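Local structure of reticulocyte-binding protein 2a (Plasmodium vivax, 4Z8N) at residues A[188-191]-A[192-195]; A[199-202]-A[203-207]. The protein probably binds receptors on the surface of young red blood cells during parasite invasion, and the chain described is its largely helical erythrocyte-binding domain. All coordinates share one frame; numbering follows the deposited sequence.

Contact 1. Residues A[188-191]-A[192-195]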
# COMPACT_ATOMS: atom_id res chain seq x y z
N MET A 188 -22.59 -0.87 19.43
CA MET A 188 -23.67 -0.78 18.46
C MET A 188 -24.53 -2.04 18.42
O MET A 188 -25.71 -1.99 18.06
CB MET A 188 -23.12 -0.47 17.06
CG MET A 188 -22.57 0.94 16.91
SD MET A 188 -23.73 2.24 17.37
CE MET A 188 -25.01 2.00 16.14
N LEU A 189 -23.94 -3.18 18.79
CA LEU A 189 -24.71 -4.41 18.92
C LEU A 189 -25.72 -4.27 20.06
O LEU A 189 -26.82 -4.83 20.01
CB LEU A 189 -23.80 -5.61 19.18
CG LEU A 189 -22.88 -6.07 18.05
CD1 LEU A 189 -22.04 -7.25 18.51
CD2 LEU A 189 -23.69 -6.44 16.81
N LYS A 190 -25.34 -3.53 21.10
CA LYS A 190 -26.24 -3.27 22.21
C LYS A 190 -27.28 -2.23 21.82
O LYS A 190 -28.43 -2.28 22.28
CB LYS A 190 -25.46 -2.81 23.45
CG LYS A 190 -26.30 -2.72 24.71
CD LYS A 190 -26.92 -4.06 25.05
CE LYS A 190 -28.23 -3.89 25.79
NZ LYS A 190 -28.92 -5.19 26.00
N VAL A 191 -26.88 -1.28 20.97
CA VAL A 191 -27.78 -0.24 20.49
C VAL A 191 -28.92 -0.81 19.67
O VAL A 191 -30.08 -0.43 19.84
CB VAL A 191 -27.02 0.81 19.65
CG1 VAL A 191 -27.99 1.76 18.97
CG2 VAL A 191 -26.03 1.58 20.52
N LYS A 192 -28.60 -1.75 18.78
CA LYS A 192 -29.61 -2.36 17.91
C LYS A 192 -30.61 -3.21 18.69
O LYS A 192 -31.69 -3.52 18.18
CB LYS A 192 -28.94 -3.20 16.82
CG LYS A 192 -28.39 -2.38 15.66
CD LYS A 192 -27.98 -3.27 14.49
CE LYS A 192 -26.48 -3.53 14.48
NZ LYS A 192 -25.71 -2.48 15.22
N GLN A 193 -30.26 -3.59 19.91
CA GLN A 193 -31.18 -4.32 20.77
C GLN A 193 -32.21 -3.38 21.40
O GLN A 193 -33.30 -3.81 21.78
CB GLN A 193 -30.43 -5.07 21.87
CG GLN A 193 -29.72 -6.34 21.41
CD GLN A 193 -29.07 -7.09 22.56
OE1 GLN A 193 -28.79 -6.51 23.61
NE2 GLN A 193 -28.84 -8.38 22.38
N GLU A 194 -31.85 -2.11 21.51
CA GLU A 194 -32.66 -1.14 22.25
C GLU A 194 -33.35 -0.12 21.36
O GLU A 194 -34.39 0.42 21.72
CB GLU A 194 -31.78 -0.41 23.28
CG GLU A 194 -31.12 -1.33 24.30
CD GLU A 194 -32.13 -1.99 25.23
OE1 GLU A 194 -33.18 -1.39 25.49
OE2 GLU A 194 -31.86 -3.12 25.68
N ILE A 195 -32.77 0.13 20.19
CA ILE A 195 -33.28 1.17 19.30
C ILE A 195 -33.67 0.59 17.94
O ILE A 195 -32.96 -0.25 17.38
CB ILE A 195 -32.23 2.29 19.08
CG1 ILE A 195 -31.69 2.78 20.42
CG2 ILE A 195 -32.83 3.45 18.29
CD1 ILE A 195 -32.74 3.38 21.33
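Lys192 folds back on its own helix to bind Met188 one turn earlier, and charged and backbone hydrogen bonds account for most of this contact. Its backbone N gives the ordinary i to i+4 bond to Met188 O, and Lys192 NZ lies 2.9 Å from Met188 O as a second donor. The two donors arrive from opposite faces of the carbonyl plane, and NZ stands well above that plane, 74° out of it. The curl comes late in the side chain, which bends at both chi3 and chi4. A long, flexible lysine suits this place because it can pair with a carbonyl of its own helix.

On the exposed side, Lys190 works the other way along the chain. Its CG lies anti to the backbone N (chi1 -172°), and a bend at chi2 carries Lys190 NZ to 2.7 Å from Gln193 OE1, nearly in line with the amide C=O. The two side chains cross at about a right angle. Glu194 OE2 lies 3.6 Å from Lys190 NZ, a long salt bridge, so the ammonium has an amide oxygen and a carboxylate as neighbours.

Apolar contact is slight. Val191 CG1 comes within 4.1 Å of Ile195 CG1, and these branched residues also touch Leu291 and Val295, respectively, on helix 246-297. Met188, the buried member, packs its bent thioether chain on helix 199-237 and on Leu291.

In the backbone, Val191 O accepts from both Glu194 N at 3.0 Å and Ile195 N at 2.8 Å, and Gln193 N bonds to Lys190 O. This mixture of i+3 and i+4 bonds is characteristic of the last turn of a helix, here the amphipathic helix 168-194 within the Rh5-like coiled-coil domain.

Contact 2. Residues A[199-202]-A[203-207]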
# COMPACT_ATOMS: atom_id res chain seq x y z
N VAL A 199 -31.07 4.99 9.39
CA VAL A 199 -29.93 5.23 8.51
C VAL A 199 -28.69 5.72 9.26
O VAL A 199 -27.57 5.45 8.85
CB VAL A 199 -30.28 6.24 7.39
CG1 VAL A 199 -31.27 5.63 6.42
CG2 VAL A 199 -30.82 7.54 7.98
N THR A 200 -28.90 6.43 10.37
CA THR A 200 -27.79 6.88 11.20
C THR A 200 -27.05 5.69 11.81
O THR A 200 -25.83 5.63 11.81
CB THR A 200 -28.25 7.84 12.31
OG1 THR A 200 -28.82 9.01 11.73
CG2 THR A 200 -27.08 8.23 13.21
N ILE A 201 -27.82 4.74 12.33
CA ILE A 201 -27.25 3.51 12.87
C ILE A 201 -26.53 2.73 11.77
O ILE A 201 -25.41 2.25 11.97
CB ILE A 201 -28.34 2.61 13.51
CG1 ILE A 201 -28.85 3.24 14.80
CG2 ILE A 201 -27.80 1.21 13.77
CD1 ILE A 201 -29.93 2.44 15.50
N SER A 202 -27.17 2.63 10.61
CA SER A 202 -26.58 1.92 9.47
C SER A 202 -25.28 2.58 9.02
O SER A 202 -24.32 1.89 8.67
CB SER A 202 -27.58 1.87 8.31
OG SER A 202 -28.77 1.20 8.70
N ALA A 203 -25.25 3.91 9.05
CA ALA A 203 -24.06 4.66 8.64
C ALA A 203 -22.87 4.45 9.58
O ALA A 203 -21.73 4.33 9.15
CB ALA A 203 -24.39 6.14 8.52
N ILE A 204 -23.16 4.41 10.88
CA ILE A 204 -22.16 4.20 11.93
C ILE A 204 -21.49 2.84 11.75
O ILE A 204 -20.26 2.71 11.72
CB ILE A 204 -22.83 4.27 13.32
CG1 ILE A 204 -23.23 5.71 13.64
CG2 ILE A 204 -21.93 3.74 14.40
CD1 ILE A 204 -23.93 5.85 14.96
N ASN A 205 -22.35 1.84 11.68
CA ASN A 205 -22.07 0.49 11.23
C ASN A 205 -21.23 0.36 9.96
O ASN A 205 -20.28 -0.41 9.95
CB ASN A 205 -23.43 -0.14 11.07
CG ASN A 205 -23.89 -0.82 12.33
OD1 ASN A 205 -23.65 -2.01 12.45
ND2 ASN A 205 -24.22 -0.02 13.39
N PHE A 206 -21.56 1.10 8.91
CA PHE A 206 -20.73 1.10 7.69
C PHE A 206 -19.37 1.79 7.86
O PHE A 206 -18.33 1.29 7.39
CB PHE A 206 -21.50 1.78 6.56
CG PHE A 206 -20.68 2.05 5.34
CD1 PHE A 206 -20.34 1.02 4.47
CD2 PHE A 206 -20.26 3.33 5.04
CE1 PHE A 206 -19.60 1.26 3.35
CE2 PHE A 206 -19.51 3.58 3.91
CZ PHE A 206 -19.18 2.55 3.06
N LEU A 207 -19.38 2.95 8.50
CA LEU A 207 -18.17 3.75 8.72
C LEU A 207 -17.17 3.05 9.66
O LEU A 207 -15.98 3.02 9.37
CB LEU A 207 -18.55 5.12 9.28
CG LEU A 207 -17.42 6.15 9.34
CD1 LEU A 207 -16.65 6.18 8.04
CD2 LEU A 207 -18.00 7.50 9.65
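Asn205 turns its side-chain amide back to Ile201, placing Asn205 ND2 2.9 Å from Ile201 O. Asn205 N bonds to Ile201 O as well, at 3.1 Å, and the two N-H groups approach from opposite faces of the carbonyl plane. The side-chain bond is the more bent of the pair, with an N-H...O angle of 142°, and its acceptor sits 26° out of the amide plane. Ile201 and Asn205 run side by side, pointing the same way, with Ile201 CG2 3.8 Å from Asn205 ND2. Asparagine suits this partly exposed position because its short amide can bind the preceding turn through ND2 and still offer OD1 to Lys192, in a weak hydrogen bond.

Packing is closer on the buried faces. Ile204 has CG1 beside its backbone N (chi1 -71°), which lays that carbon against Thr200 O at 3.2 Å; Ile204 CD1 comes within 4.3 Å of Thr200 CG2. These are neighbouring turns at the start of helix 199-237, joined by regular i to i+4 backbone bonds, in a helical-bundle domain where different faces meet different helices. Ile204 and Thr200 face helix 246-297, while Thr200 OG1 hydrogen-bonds to Glu88. The small methyl of Ala203 lets Tyr97 of helix 94-115 come close, and Phe206 meets Tyr104 edge to face.

Ser202 is partly exposed yet touches Leu94 and Tyr97, with its OG hydrogen-bonded to Asn198 O. Val199, like Asn205, lies on the looser, partly exposed side, and its carbonyl takes part through the bond from Ala203 N to Val199 O at 2.8 Å.

Contact 1 comes first along the chain, at the end of helix 168-194, and contact 2 follows at the beginning of helix 199-237. A short connection separates them, and their centres are about 12 Å apart on the same side of the chain's centre. The two helices meet directly: Met188 CE packs 3.7 Å from Ile201 CG2, and Met188 SD lies 3.8 Å from Ile204 CG2. Both contacts also face helix 246-297, which joins them in one end of the bundle. The surface-lying 188-195 and the more buried 199-207 thus form the two arms of a helical hairpin within the erythrocyte-binding domain, away from the disulfide Cys70-Cys114.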